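Local structure of ferric uptake regulation protein (Helicobacter pylori, 2XIG) at residues V35-G40 / Y89-K94; L43-I48 / S63-L68; H96-I101 / I132-K137; L103-I108 / V140-C145. The protein probably acts as a global repressor of transcription, using ferrous iron as cofactor to bind the operators of the genes it controls. The protein carries 2 engineered substitutions. All blocks are in the same frame, centred on the assembly; numbering follows the deposited sequence.

How the interactions relate
Interactions 1 and 2 lie in what is probably the DNA-binding part of the chain, centres about 13 Å apart, with 89-94 ending at its boundary; interactions 3 and 4 lie in the probable dimerization part, about 17 Å apart. Tyr89 ties the first two: its N is 2.7 Å from Leu43 O, and its ring packs on Pro45 and Leu68. Interactions 1 and 3 share one zinc ion, bound by Glu90 of the former and His97 and His99 of the latter, so this metal joins the two parts. A second zinc belongs to interaction 3 and a third to interaction 4. These last two contacts continue one sheet, with Ile101 O 2.9 Å from Val140 N.

Interaction 1: V35-G40 / Y89-K94; sequences VLYRSG and YEIAAK. With ZN (zinc ion), chain L.
Leu36, near the end of helix 27-38, lays its CD2 methyl on the backbone of strand 86-91, with CD2 3.5 Å from Tyr89 O and Tyr89 CB close by. Next to it Tyr37 and Ile91 meet at an oblique angle, Tyr37 CD1 standing 4.0 Å from Ile91 CG1. Ile91 carries CG1 opposite its own backbone N (chi1 -162°), which brings that branch to the tyrosine ring. The same tyrosine packs on helix 7-20, and its hydroxyl is hydrogen-bonded to Glu5 O.

The polar links are made by water. One molecule donates to Leu36 O at 2.7 Å and accepts from Ile91 N at 2.8 Å, bridging the last turn of the helix to the strand. A second passes between Ser39 O and Lys94 NZ.

Pointing away from the helix, Glu90 turns to metal. Its OE2 binds zinc at 2.0 Å, whereas OE1 is a looser ligand at 2.6 Å; His42, His97 and His99 complete the site. Lys94 NZ forms a salt bridge with Glu90 OE1 at 2.8 Å, arriving almost in line with the C-O bond, and has Glu110 as a further partner. With OE1 shared between zinc and an ammonium group, the lysine probably offsets part of the carboxylate charge and may help leave OE2 as the stronger metal ligand.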
loop_
_atom_site.group_PDB
_atom_site.type_symbol
_atom_site.label_atom_id
_atom_site.label_comp_id
_atom_site.label_asym_id
_atom_site.label_seq_id
_atom_site.Cartn_x
_atom_site.Cartn_y
_atom_site.Cartn_z
ATOM N N VAL C 35 11.724 28.137 11.625
ATOM C CA VAL C 35 12.360 26.948 11.058
ATOM C C VAL C 35 11.899 26.713 9.616
ATOM O O VAL C 35 12.719 26.493 8.723
ATOM C CB VAL C 35 12.124 25.682 11.921
ATOM C CG1 VAL C 35 12.489 24.430 11.139
ATOM C CG2 VAL C 35 12.932 25.765 13.213
ATOM N N LEU C 36 10.589 26.774 9.383
ATOM C CA LEU C 36 10.051 26.539 8.052
ATOM C C LEU C 36 10.450 27.630 7.069
ATOM O O LEU C 36 10.799 27.338 5.924
ATOM C CB LEU C 36 8.526 26.385 8.093
ATOM C CG LEU C 36 8.043 25.065 8.707
ATOM C CD1 LEU C 36 6.538 25.087 8.967
ATOM C CD2 LEU C 36 8.416 23.901 7.812
ATOM N N TYR C 37 10.378 28.883 7.512
ATOM C CA TYR C 37 10.797 30.003 6.670
ATOM C C TYR C 37 12.230 29.798 6.194
ATOM O O TYR C 37 12.556 30.031 5.029
ATOM C CB TYR C 37 10.707 31.302 7.458
ATOM C CG TYR C 37 10.883 32.537 6.601
ATOM C CD1 TYR C 37 9.780 33.174 6.047
ATOM C CD2 TYR C 37 12.148 33.056 6.342
ATOM C CE1 TYR C 37 9.924 34.311 5.260
ATOM C CE2 TYR C 37 12.305 34.202 5.552
ATOM C CZ TYR C 37 11.188 34.819 5.014
ATOM O OH TYR C 37 11.328 35.952 4.228
ATOM N N ARG C 38 13.083 29.353 7.110
ATOM C CA ARG C 38 14.508 29.227 6.831
ATOM C C ARG C 38 14.828 28.023 5.951
ATOM O O ARG C 38 15.891 27.967 5.334
ATOM C CB ARG C 38 15.303 29.164 8.142
ATOM C CG ARG C 38 15.419 30.516 8.848
ATOM C CD ARG C 38 16.387 30.471 10.030
ATOM N NE ARG C 38 15.713 30.360 11.324
ATOM C CZ ARG C 38 15.636 29.242 12.042
ATOM N NH1 ARG C 38 16.189 28.120 11.597
ATOM N NH2 ARG C 38 15.005 29.246 13.207
ATOM N N SER C 39 13.899 27.073 5.878
ATOM C CA SER C 39 14.162 25.801 5.203
ATOM C C SER C 39 14.004 25.874 3.686
ATOM O O SER C 39 13.069 26.493 3.165
ATOM C CB SER C 39 13.259 24.702 5.776
ATOM O OG SER C 39 13.459 23.467 5.108
ATOM N N GLY C 40 14.925 25.223 2.979
ATOM C CA GLY C 40 14.853 25.129 1.534
ATOM C C GLY C 40 14.144 23.870 1.071
ATOM O O GLY C 40 14.085 23.587 -0.122
ATOM N N TYR C 89 5.695 19.870 5.553
ATOM C CA TYR C 89 5.237 21.252 5.693
ATOM C C TYR C 89 6.212 22.261 5.114
ATOM O O TYR C 89 7.423 22.032 5.072
ATOM C CB TYR C 89 5.000 21.577 7.174
ATOM C CG TYR C 89 3.824 20.849 7.787
ATOM C CD1 TYR C 89 2.578 21.450 7.857
ATOM C CD2 TYR C 89 3.959 19.557 8.296
ATOM C CE1 TYR C 89 1.499 20.795 8.414
ATOM C CE2 TYR C 89 2.883 18.891 8.849
ATOM C CZ TYR C 89 1.657 19.515 8.905
ATOM O OH TYR C 89 0.581 18.867 9.451
ATOM N N GLU C 90 5.672 23.401 4.688
ATOM C CA GLU C 90 6.502 24.473 4.187
ATOM C C GLU C 90 5.823 25.802 4.468
ATOM O O GLU C 90 4.608 25.869 4.694
ATOM C CB GLU C 90 6.722 24.317 2.687
ATOM C CG GLU C 90 5.426 24.241 1.900
ATOM C CD GLU C 90 5.663 24.069 0.411
ATOM O OE1 GLU C 90 6.602 24.703 -0.118
ATOM O OE2 GLU C 90 4.906 23.298 -0.221
ATOM N N ILE C 91 6.615 26.861 4.451
ATOM C CA ILE C 91 6.092 28.196 4.686
ATOM C C ILE C 91 5.152 28.556 3.529
ATOM O O ILE C 91 5.416 28.209 2.379
ATOM C CB ILE C 91 7.263 29.202 4.824
ATOM C CG1 ILE C 91 6.816 30.496 5.508
ATOM C CG2 ILE C 91 7.948 29.433 3.477
ATOM C CD1 ILE C 91 6.464 30.328 6.978
ATOM N N ALA C 92 4.039 29.215 3.837
ATOM C CA ALA C 92 3.021 29.520 2.835
ATOM C C ALA C 92 3.447 30.666 1.919
ATOM O O ALA C 92 2.975 30.769 0.791
ATOM C CB ALA C 92 1.693 29.852 3.510
ATOM N N ALA C 93 4.342 31.517 2.411
ATOM C CA ALA C 93 4.758 32.710 1.665
ATOM C C ALA C 93 5.777 32.399 0.558
ATOM O O ALA C 93 6.910 32.884 0.590
ATOM C CB ALA C 93 5.308 33.753 2.623
ATOM N N LYS C 94 5.352 31.582 -0.407
ATOM C CA LYS C 94 6.163 31.154 -1.551
ATOM C C LYS C 94 5.286 31.185 -2.800
ATOM O O LYS C 94 4.076 30.978 -2.714
ATOM C CB LYS C 94 6.705 29.717 -1.350
ATOM C CG LYS C 94 7.904 29.587 -0.405
ATOM C CD LYS C 94 8.196 28.108 -0.000
ATOM C CE LYS C 94 8.677 27.248 -1.164
ATOM N NZ LYS C 94 9.063 25.852 -0.675
HETATM ZN ZN ZN L . 6.060 22.879 -1.848
HETATM O O HOH W 1 9.329 26.314 3.911
HETATM O O HOH W 2 11.015 25.554 1.763
#

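Interaction 2: L43-I48 / S63-L68; sequences LSPEEI and SVYRIL
Pro45 packs against the outer end of the Tyr65 side chain, CB lying 3.5 Å from Tyr65 CE2 and CG 3.6 Å from Tyr65 OH. The two side chains cross at a slant. Tyr65 reaches the proline through an unusual first torsion (chi1 -93°), which swings the phenol toward the start of helix 45-52 although its CB does not head there. Its side chain also packs against Arg13 of the second subunit.

Leu68, nearly one turn further along helix 61-73, covers Pro45 from another direction, with CD1 3.9 Å from Pro45 CG. Its other methyl, CD2, meets Ile48 CD1 tip to tip at 4.0 Å. Ile48 thus uses both branches: CG2, opposite its own backbone N, crosses at a slant to Val64 CG1, again at 4.0 Å. Val64 CG1 also lies near Pro45 O. Tyr89 touches both Pro45 and Leu68, while Leu36 of helix 27-38 packs on Ile48, so the apolar patch runs on into the body of the domain.

The proline stands in the first turn of its helix, and the turn is fixed by a capping box. Glu47 N donates to Ser44 OG at 3.2 Å, and Ser44 N returns a nearly straight bond to Glu47 OE1 at 3.0 Å through the lone pair away from the other oxygen. Two helices joined by such an apolar seam are characteristic of the helix-turn-helix in winged-helix domains, with helix 61-73 probably the recognition helix, as in other Fur proteins.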
loop_
_atom_site.group_PDB
_atom_site.type_symbol
_atom_site.label_atom_id
_atom_site.label_comp_id
_atom_site.label_asym_id
_atom_site.label_seq_id
_atom_site.Cartn_x
_atom_site.Cartn_y
_atom_site.Cartn_z
ATOM N N LEU C 43 9.427 19.929 5.381
ATOM C CA LEU C 43 9.824 19.265 6.621
ATOM C C LEU C 43 8.701 18.457 7.260
ATOM O O LEU C 43 7.549 18.871 7.251
ATOM C CB LEU C 43 10.345 20.300 7.623
ATOM C CG LEU C 43 11.631 21.030 7.230
ATOM C CD1 LEU C 43 12.011 22.051 8.300
ATOM C CD2 LEU C 43 12.766 20.040 6.998
ATOM N N SER C 44 9.047 17.301 7.823
ATOM C CA SER C 44 8.091 16.531 8.601
ATOM C C SER C 44 7.999 17.102 10.009
ATOM O O SER C 44 8.916 17.773 10.474
ATOM C CB SER C 44 8.527 15.060 8.672
ATOM O OG SER C 44 9.725 14.952 9.414
ATOM N N PRO C 45 6.887 16.836 10.705
ATOM C CA PRO C 45 6.788 17.246 12.107
ATOM C C PRO C 45 7.967 16.743 12.950
ATOM O O PRO C 45 8.440 17.476 13.816
ATOM C CB PRO C 45 5.479 16.600 12.561
ATOM C CG PRO C 45 4.669 16.500 11.312
ATOM C CD PRO C 45 5.660 16.169 10.233
ATOM N N GLU C 46 8.432 15.518 12.701
ATOM C CA GLU C 46 9.587 14.989 13.420
ATOM C C GLU C 46 10.826 15.860 13.221
ATOM O O GLU C 46 11.518 16.186 14.176
ATOM C CB GLU C 46 9.881 13.543 12.986
ATOM C CG GLU C 46 8.842 12.528 13.455
ATOM C CD GLU C 46 8.932 11.188 12.722
ATOM O OE1 GLU C 46 8.577 11.136 11.526
ATOM O OE2 GLU C 46 9.341 10.183 13.345
ATOM N N GLU C 47 11.105 16.235 11.976
ATOM C CA GLU C 47 12.278 17.055 11.682
ATOM C C GLU C 47 12.179 18.443 12.305
ATOM O O GLU C 47 13.162 18.998 12.795
ATOM C CB GLU C 47 12.448 17.209 10.176
ATOM C CG GLU C 47 12.730 15.931 9.443
ATOM C CD GLU C 47 12.909 16.178 7.965
ATOM O OE1 GLU C 47 11.931 16.597 7.305
ATOM O OE2 GLU C 47 14.031 15.951 7.470
ATOM N N ILE C 48 10.985 19.018 12.260
ATOM C CA ILE C 48 10.757 20.308 12.891
ATOM C C ILE C 48 11.010 20.208 14.392
ATOM O O ILE C 48 11.601 21.105 14.997
ATOM C CB ILE C 48 9.329 20.822 12.597
ATOM C CG1 ILE C 48 9.190 21.147 11.110
ATOM C CG2 ILE C 48 8.994 22.042 13.445
ATOM C CD1 ILE C 48 7.742 21.212 10.622
ATOM N N SER C 63 3.156 18.937 21.047
ATOM C CA SER C 63 3.022 20.395 21.037
ATOM C C SER C 63 3.282 20.940 19.635
ATOM O O SER C 63 2.623 21.889 19.194
ATOM C CB SER C 63 3.910 21.062 22.101
ATOM O OG SER C 63 5.281 21.042 21.742
ATOM N N VAL C 64 4.216 20.315 18.920
ATOM C CA VAL C 64 4.518 20.726 17.551
ATOM C C VAL C 64 3.354 20.459 16.599
ATOM O O VAL C 64 3.020 21.312 15.773
ATOM C CB VAL C 64 5.831 20.108 17.037
ATOM C CG1 VAL C 64 6.001 20.397 15.548
ATOM C CG2 VAL C 64 7.009 20.668 17.838
ATOM N N TYR C 65 2.718 19.299 16.735
ATOM C CA TYR C 65 1.537 18.994 15.934
ATOM C C TYR C 65 0.444 20.027 16.149
ATOM O O TYR C 65 -0.137 20.523 15.184
ATOM C CB TYR C 65 0.984 17.590 16.235
ATOM C CG TYR C 65 1.533 16.526 15.311
ATOM C CD1 TYR C 65 0.829 16.124 14.185
ATOM C CD2 TYR C 65 2.775 15.950 15.550
ATOM C CE1 TYR C 65 1.343 15.156 13.327
ATOM C CE2 TYR C 65 3.293 14.996 14.703
ATOM C CZ TYR C 65 2.576 14.600 13.600
ATOM O OH TYR C 65 3.100 13.640 12.770
ATOM N N ARG C 66 0.159 20.334 17.411
ATOM C CA ARG C 66 -0.856 21.328 17.739
ATOM C C ARG C 66 -0.555 22.676 17.067
ATOM O O ARG C 66 -1.433 23.292 16.466
ATOM C CB ARG C 66 -0.956 21.504 19.253
ATOM C CG ARG C 66 -1.973 22.537 19.688
ATOM C CD ARG C 66 -2.046 22.635 21.216
ATOM N NE ARG C 66 -2.067 21.300 21.800
ATOM C CZ ARG C 66 -1.132 20.811 22.607
ATOM N NH1 ARG C 66 -0.102 21.558 22.978
ATOM N NH2 ARG C 66 -1.244 19.575 23.063
ATOM N N ILE C 67 0.693 23.120 17.180
ATOM C CA ILE C 67 1.152 24.332 16.507
ATOM C C ILE C 67 0.979 24.254 14.987
ATOM O O ILE C 67 0.490 25.206 14.362
ATOM C CB ILE C 67 2.630 24.627 16.852
ATOM C CG1 ILE C 67 2.750 25.135 18.292
ATOM C CG2 ILE C 67 3.231 25.623 15.855
ATOM C CD1 ILE C 67 4.174 25.258 18.774
ATOM N N LEU C 68 1.390 23.129 14.396
ATOM C CA LEU C 68 1.293 22.934 12.957
ATOM C C LEU C 68 -0.158 23.000 12.491
ATOM O O LEU C 68 -0.460 23.597 11.456
ATOM C CB LEU C 68 1.925 21.596 12.539
ATOM C CG LEU C 68 3.455 21.559 12.590
ATOM C CD1 LEU C 68 4.000 20.154 12.328
ATOM C CD2 LEU C 68 4.061 22.545 11.603
#

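Interaction 3: H96-I101 / I132-K137; sequences HHDHII and ISHDMK. With ZN (zinc ion), chain N; ZN (zinc ion), chain L.
His96 and His134 present their NE2 atoms to one zinc ion from different directions, their ring planes at 71°. The His134 ring reaches the ion because its CG stands between the backbone N and the carbonyl carbon (chi1 64°). Asp98 crosses His134 at about a right angle, its carboxylate turned 47° from the imidazole plane and OD1 near the ring edge. Both carboxylate oxygens bind the metal, unequally: OD2 is 2.1 Å from zinc and OD1 2.5 Å. Glu117 completes this site, which holds zinc here and probably binds iron in the working protein. A water that donates to Asp98 OD1 at 2.8 Å accepts from Met136 N, linking the carboxylate to the neighbouring strand.

These residues sit where strands 98-102 and 130-141 run parallel in the mixed sheet of the probable dimerization domain, which continues into a strand of the third subunit; His99 is bridged with Lys137. Met136 O takes a weak hydrogen bond from His99 N at 3.4 Å, and a water in the plane of the His99 ring links His99 ND1 to the same oxygen. The other end of that imidazole, NE2, binds a different zinc together with His97 NE2. Beyond it, Ile101 and Lys137 lie alongside, Ile101 CD1 3.9 Å from Lys137 CB.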
loop_
_atom_site.group_PDB
_atom_site.type_symbol
_atom_site.label_atom_id
_atom_site.label_comp_id
_atom_site.label_asym_id
_atom_site.label_seq_id
_atom_site.Cartn_x
_atom_site.Cartn_y
_atom_site.Cartn_z
ATOM N N HIS C 96 3.356 30.097 -6.141
ATOM C CA HIS C 96 2.627 28.854 -6.392
ATOM C C HIS C 96 3.502 27.825 -7.072
ATOM O O HIS C 96 4.196 28.124 -8.032
ATOM C CB HIS C 96 1.409 29.056 -7.285
ATOM C CG HIS C 96 0.826 27.764 -7.757
ATOM N ND1 HIS C 96 0.051 26.965 -6.944
ATOM C CD2 HIS C 96 0.960 27.094 -8.927
ATOM C CE1 HIS C 96 -0.289 25.871 -7.600
ATOM N NE2 HIS C 96 0.253 25.923 -8.804
ATOM N N HIS C 97 3.446 26.589 -6.593
ATOM C CA HIS C 97 4.154 25.522 -7.268
ATOM C C HIS C 97 3.482 24.194 -6.970
ATOM O O HIS C 97 2.735 24.043 -5.998
ATOM C CB HIS C 97 5.599 25.449 -6.786
ATOM C CG HIS C 97 5.712 25.203 -5.317
ATOM N ND1 HIS C 97 5.687 26.223 -4.390
ATOM C CD2 HIS C 97 5.808 24.054 -4.610
ATOM C CE1 HIS C 97 5.777 25.714 -3.174
ATOM N NE2 HIS C 97 5.845 24.399 -3.284
ATOM N N ASP C 98 3.762 23.237 -7.830
ATOM C CA ASP C 98 3.254 21.887 -7.667
ATOM C C ASP C 98 4.420 20.994 -7.309
ATOM O O ASP C 98 5.535 21.486 -7.146
ATOM C CB ASP C 98 2.602 21.483 -8.960
ATOM C CG ASP C 98 1.542 22.480 -9.381
ATOM O OD1 ASP C 98 0.525 22.566 -8.678
ATOM O OD2 ASP C 98 1.741 23.186 -10.393
ATOM N N HIS C 99 4.184 19.688 -7.172
ATOM C CA HIS C 99 5.215 18.851 -6.578
ATOM C C HIS C 99 5.504 17.564 -7.314
ATOM O O HIS C 99 4.595 16.861 -7.746
ATOM C CB HIS C 99 4.848 18.500 -5.142
ATOM C CG HIS C 99 4.731 19.688 -4.249
ATOM N ND1 HIS C 99 3.531 20.331 -4.025
ATOM C CD2 HIS C 99 5.662 20.364 -3.533
ATOM C CE1 HIS C 99 3.725 21.337 -3.195
ATOM N NE2 HIS C 99 5.007 21.378 -2.881
ATOM N N ILE C 100 6.795 17.271 -7.420
ATOM C CA ILE C 100 7.283 15.974 -7.857
ATOM C C ILE C 100 7.817 15.261 -6.611
ATOM O O ILE C 100 8.513 15.860 -5.805
ATOM C CB ILE C 100 8.409 16.167 -8.894
ATOM C CG1 ILE C 100 7.815 16.643 -10.220
ATOM C CG2 ILE C 100 9.205 14.887 -9.097
ATOM C CD1 ILE C 100 8.797 17.381 -11.117
ATOM N N ILE C 101 7.479 13.989 -6.446
ATOM C CA ILE C 101 7.897 13.237 -5.260
ATOM C C ILE C 101 8.482 11.904 -5.694
ATOM O O ILE C 101 7.844 11.160 -6.430
ATOM C CB ILE C 101 6.705 12.957 -4.306
ATOM C CG1 ILE C 101 5.975 14.254 -3.935
ATOM C CG2 ILE C 101 7.169 12.201 -3.057
ATOM C CD1 ILE C 101 4.745 14.504 -4.773
ATOM N N ILE C 132 -10.845 27.059 -9.921
ATOM C CA ILE C 132 -10.644 27.728 -8.648
ATOM C C ILE C 132 -9.283 27.399 -8.070
ATOM O O ILE C 132 -8.485 28.288 -7.775
ATOM C CB ILE C 132 -11.700 27.306 -7.632
ATOM C CG1 ILE C 132 -13.085 27.799 -8.067
ATOM C CG2 ILE C 132 -11.322 27.804 -6.239
ATOM C CD1 ILE C 132 -13.154 29.300 -8.357
ATOM N N SER C 133 -9.028 26.109 -7.881
ATOM C CA SER C 133 -7.706 25.679 -7.468
ATOM C C SER C 133 -7.405 24.304 -8.036
ATOM O O SER C 133 -8.256 23.668 -8.657
ATOM C CB SER C 133 -7.581 25.652 -5.945
ATOM O OG SER C 133 -8.384 24.631 -5.377
ATOM N N HIS C 134 -6.180 23.852 -7.823
ATOM C CA HIS C 134 -5.811 22.521 -8.271
ATOM C C HIS C 134 -4.775 21.915 -7.348
ATOM O O HIS C 134 -4.087 22.623 -6.618
ATOM C CB HIS C 134 -5.303 22.560 -9.714
ATOM C CG HIS C 134 -4.051 23.355 -9.891
ATOM N ND1 HIS C 134 -4.057 24.719 -10.095
ATOM C CD2 HIS C 134 -2.750 22.977 -9.906
ATOM C CE1 HIS C 134 -2.812 25.150 -10.217
ATOM N NE2 HIS C 134 -2.004 24.115 -10.106
ATOM N N ASP C 135 -4.700 20.588 -7.373
ATOM C CA ASP C 135 -3.696 19.843 -6.629
ATOM C C ASP C 135 -3.079 18.879 -7.625
ATOM O O ASP C 135 -3.786 18.054 -8.221
ATOM C CB ASP C 135 -4.345 19.080 -5.472
ATOM C CG ASP C 135 -3.336 18.323 -4.634
ATOM O OD1 ASP C 135 -2.667 18.954 -3.792
ATOM O OD2 ASP C 135 -3.210 17.098 -4.816
ATOM N N MET C 136 -1.772 19.000 -7.830
ATOM C CA MET C 136 -1.084 18.199 -8.825
ATOM C C MET C 136 0.190 17.655 -8.211
ATOM O O MET C 136 1.042 18.417 -7.764
ATOM C CB MET C 136 -0.773 19.044 -10.068
ATOM C CG MET C 136 0.166 18.390 -11.076
ATOM S SD MET C 136 0.357 19.424 -12.556
ATOM C CE MET C 136 1.681 18.601 -13.416
ATOM N N LYS C 137 0.293 16.329 -8.157
ATOM C CA LYS C 137 1.496 15.674 -7.652
ATOM C C LYS C 137 1.939 14.660 -8.670
ATOM O O LYS C 137 1.114 13.918 -9.217
ATOM C CB LYS C 137 1.238 14.966 -6.323
ATOM C CG LYS C 137 0.761 15.862 -5.203
ATOM C CD LYS C 137 0.034 15.039 -4.152
ATOM C CE LYS C 137 -0.917 15.904 -3.345
ATOM N NZ LYS C 137 -2.154 15.153 -3.016
HETATM ZN ZN ZN N . 0.000 24.426 -10.312
HETATM ZN ZN ZN L . 6.060 22.879 -1.848
HETATM O O HOH W 3 -0.633 21.279 -6.522
HETATM O O HOH W 4 1.241 19.368 -5.010
#

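Interaction 4: L103-I108 / V140-C145; sequences LHCGKI and VWCKEC. With ZN (zinc ion), chain M.
Cys142 SG binds zinc, accepts a hydrogen bond from Cys145 N at 3.5 Å, and has Lys107 NZ of the facing loop equally near. It belongs to a Cys4 zinc site built from two CxxC motifs, in which Cys105 and Cys145 are further ligands and Cys102 completes the set; such sites are generally structural in Fur proteins. The bond from Cys145 N makes Cys142 the N-cap of the short helix that follows. A matching bond steadies the other motif, where Lys107 N donates to Cys105 SG. The N-H groups probably stabilise the negative sulfurs of Cys105 and Cys142, and the ammonium group probably adds to this at Cys142.

Lys107 then continues past the metal. Bent at its third torsion (chi3 -54°), it crosses Glu144 at roughly a right angle and forms a salt bridge with Glu144 OE1, although the modelled separation is doubtfully short. On the other side of the site, Cys145 SG comes to the edge of the His104 imidazole, in its plane, 3.4 Å from His104 CD2. Cys105 CB is just as close to that sulfur, so Cys145 SG is wedged among both side chains and the ion.

The Trp141 indole lies at a subunit interface: it stacks on Trp141 of the fourth subunit and meets His104 of that subunit edge-to-face. Leu103 CB is 4.5 Å from Trp141 CD1, while the Leu103 backbone extends the pairing of the strands, Leu103 N donating to Val140 O at 2.7 Å with an N-H...O angle of 166°.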
loop_
_atom_site.group_PDB
_atom_site.type_symbol
_atom_site.label_atom_id
_atom_site.label_comp_id
_atom_site.label_asym_id
_atom_site.label_seq_id
_atom_site.Cartn_x
_atom_site.Cartn_y
_atom_site.Cartn_z
ATOM N N LEU C 103 9.325 8.171 -5.369
ATOM C CA LEU C 103 8.762 7.030 -4.652
ATOM C C LEU C 103 9.804 6.218 -3.899
ATOM O O LEU C 103 9.459 5.423 -3.024
ATOM C CB LEU C 103 8.034 6.109 -5.624
ATOM C CG LEU C 103 6.750 6.693 -6.193
ATOM C CD1 LEU C 103 6.413 6.021 -7.500
ATOM C CD2 LEU C 103 5.610 6.562 -5.185
ATOM N N HIS C 104 11.074 6.397 -4.244
ATOM C CA HIS C 104 12.115 5.573 -3.637
ATOM C C HIS C 104 12.771 6.268 -2.448
ATOM O O HIS C 104 12.906 5.673 -1.378
ATOM C CB HIS C 104 13.161 5.147 -4.672
ATOM C CG HIS C 104 14.168 4.172 -4.138
ATOM N ND1 HIS C 104 13.814 2.932 -3.652
ATOM C CD2 HIS C 104 15.513 4.255 -4.011
ATOM C CE1 HIS C 104 14.899 2.293 -3.247
ATOM N NE2 HIS C 104 15.944 3.074 -3.457
ATOM N N CYS C 105 13.154 7.532 -2.624
ATOM C CA CYS C 105 13.891 8.249 -1.583
ATOM C C CYS C 105 13.071 9.342 -0.897
ATOM O O CYS C 105 13.511 9.925 0.090
ATOM C CB CYS C 105 15.192 8.825 -2.143
ATOM S SG CYS C 105 14.973 10.342 -3.140
ATOM N N GLY C 106 11.882 9.624 -1.419
ATOM C CA GLY C 106 10.981 10.569 -0.782
ATOM C C GLY C 106 11.292 12.031 -1.057
ATOM O O GLY C 106 10.602 12.926 -0.566
ATOM N N LYS C 107 12.335 12.275 -1.841
ATOM C CA LYS C 107 12.719 13.637 -2.209
ATOM C C LYS C 107 11.571 14.382 -2.885
ATOM O O LYS C 107 10.840 13.805 -3.686
ATOM C CB LYS C 107 13.921 13.576 -3.152
ATOM C CG LYS C 107 14.279 14.863 -3.850
ATOM C CD LYS C 107 15.321 14.606 -4.926
ATOM C CE LYS C 107 16.520 13.890 -4.336
ATOM N NZ LYS C 107 17.514 13.529 -5.371
ATOM N N ILE C 108 11.430 15.672 -2.575
ATOM C CA ILE C 108 10.386 16.494 -3.179
ATOM C C ILE C 108 11.019 17.564 -4.048
ATOM O O ILE C 108 11.947 18.253 -3.624
ATOM C CB ILE C 108 9.475 17.152 -2.116
ATOM C CG1 ILE C 108 8.694 16.084 -1.346
ATOM C CG2 ILE C 108 8.515 18.159 -2.769
ATOM C CD1 ILE C 108 8.221 16.543 0.017
ATOM N N VAL C 140 7.648 9.821 -9.018
ATOM C CA VAL C 140 8.713 9.471 -9.941
ATOM C C VAL C 140 9.760 8.588 -9.274
ATOM O O VAL C 140 9.720 8.374 -8.072
ATOM C CB VAL C 140 9.442 10.746 -10.422
ATOM C CG1 VAL C 140 8.460 11.703 -11.092
ATOM C CG2 VAL C 140 10.128 11.431 -9.246
ATOM N N TRP C 141 10.684 8.082 -10.083
ATOM C CA TRP C 141 12.005 7.690 -9.603
ATOM C C TRP C 141 12.944 8.813 -10.006
ATOM O O TRP C 141 13.092 9.107 -11.198
ATOM C CB TRP C 141 12.479 6.387 -10.250
ATOM C CG TRP C 141 11.543 5.246 -10.109
ATOM C CD1 TRP C 141 10.532 5.124 -9.202
ATOM C CD2 TRP C 141 11.535 4.041 -10.888
ATOM N NE1 TRP C 141 9.887 3.921 -9.375
ATOM C CE2 TRP C 141 10.484 3.236 -10.402
ATOM C CE3 TRP C 141 12.315 3.563 -11.951
ATOM C CZ2 TRP C 141 10.189 1.977 -10.939
ATOM C CZ3 TRP C 141 12.017 2.312 -12.490
ATOM C CH2 TRP C 141 10.963 1.534 -11.979
ATOM N N CYS C 142 13.567 9.454 -9.025
ATOM C CA CYS C 142 14.349 10.646 -9.303
ATOM C C CYS C 142 15.675 10.263 -9.949
ATOM O O CYS C 142 16.046 9.085 -9.992
ATOM C CB CYS C 142 14.577 11.459 -8.025
ATOM S SG CYS C 142 15.912 10.841 -6.959
ATOM N N LYS C 143 16.372 11.266 -10.458
ATOM C CA LYS C 143 17.667 11.069 -11.093
ATOM C C LYS C 143 18.626 10.303 -10.183
ATOM O O LYS C 143 19.285 9.366 -10.622
ATOM C CB LYS C 143 18.274 12.424 -11.458
ATOM C CG LYS C 143 19.595 12.333 -12.188
ATOM C CD LYS C 143 20.132 13.719 -12.504
ATOM C CE LYS C 143 21.435 13.644 -13.287
ATOM N NZ LYS C 143 22.501 12.931 -12.529
ATOM N N GLU C 144 18.701 10.707 -8.919
ATOM C CA GLU C 144 19.701 10.144 -8.009
ATOM C C GLU C 144 19.453 8.663 -7.697
ATOM O O GLU C 144 20.396 7.881 -7.598
ATOM C CB GLU C 144 19.785 10.962 -6.716
ATOM C CG GLU C 144 20.511 12.314 -6.866
ATOM C CD GLU C 144 19.750 13.311 -7.731
ATOM O OE1 GLU C 144 18.501 13.341 -7.665
ATOM O OE2 GLU C 144 20.401 14.074 -8.476
ATOM N N CYS C 145 18.184 8.282 -7.557
ATOM C CA CYS C 145 17.832 6.884 -7.283
ATOM C C CYS C 145 17.982 5.978 -8.502
ATOM O O CYS C 145 18.199 4.771 -8.363
ATOM C CB CYS C 145 16.409 6.775 -6.719
ATOM S SG CYS C 145 16.252 7.424 -5.062
HETATM ZN ZN ZN M . 14.914 9.388 -5.263
#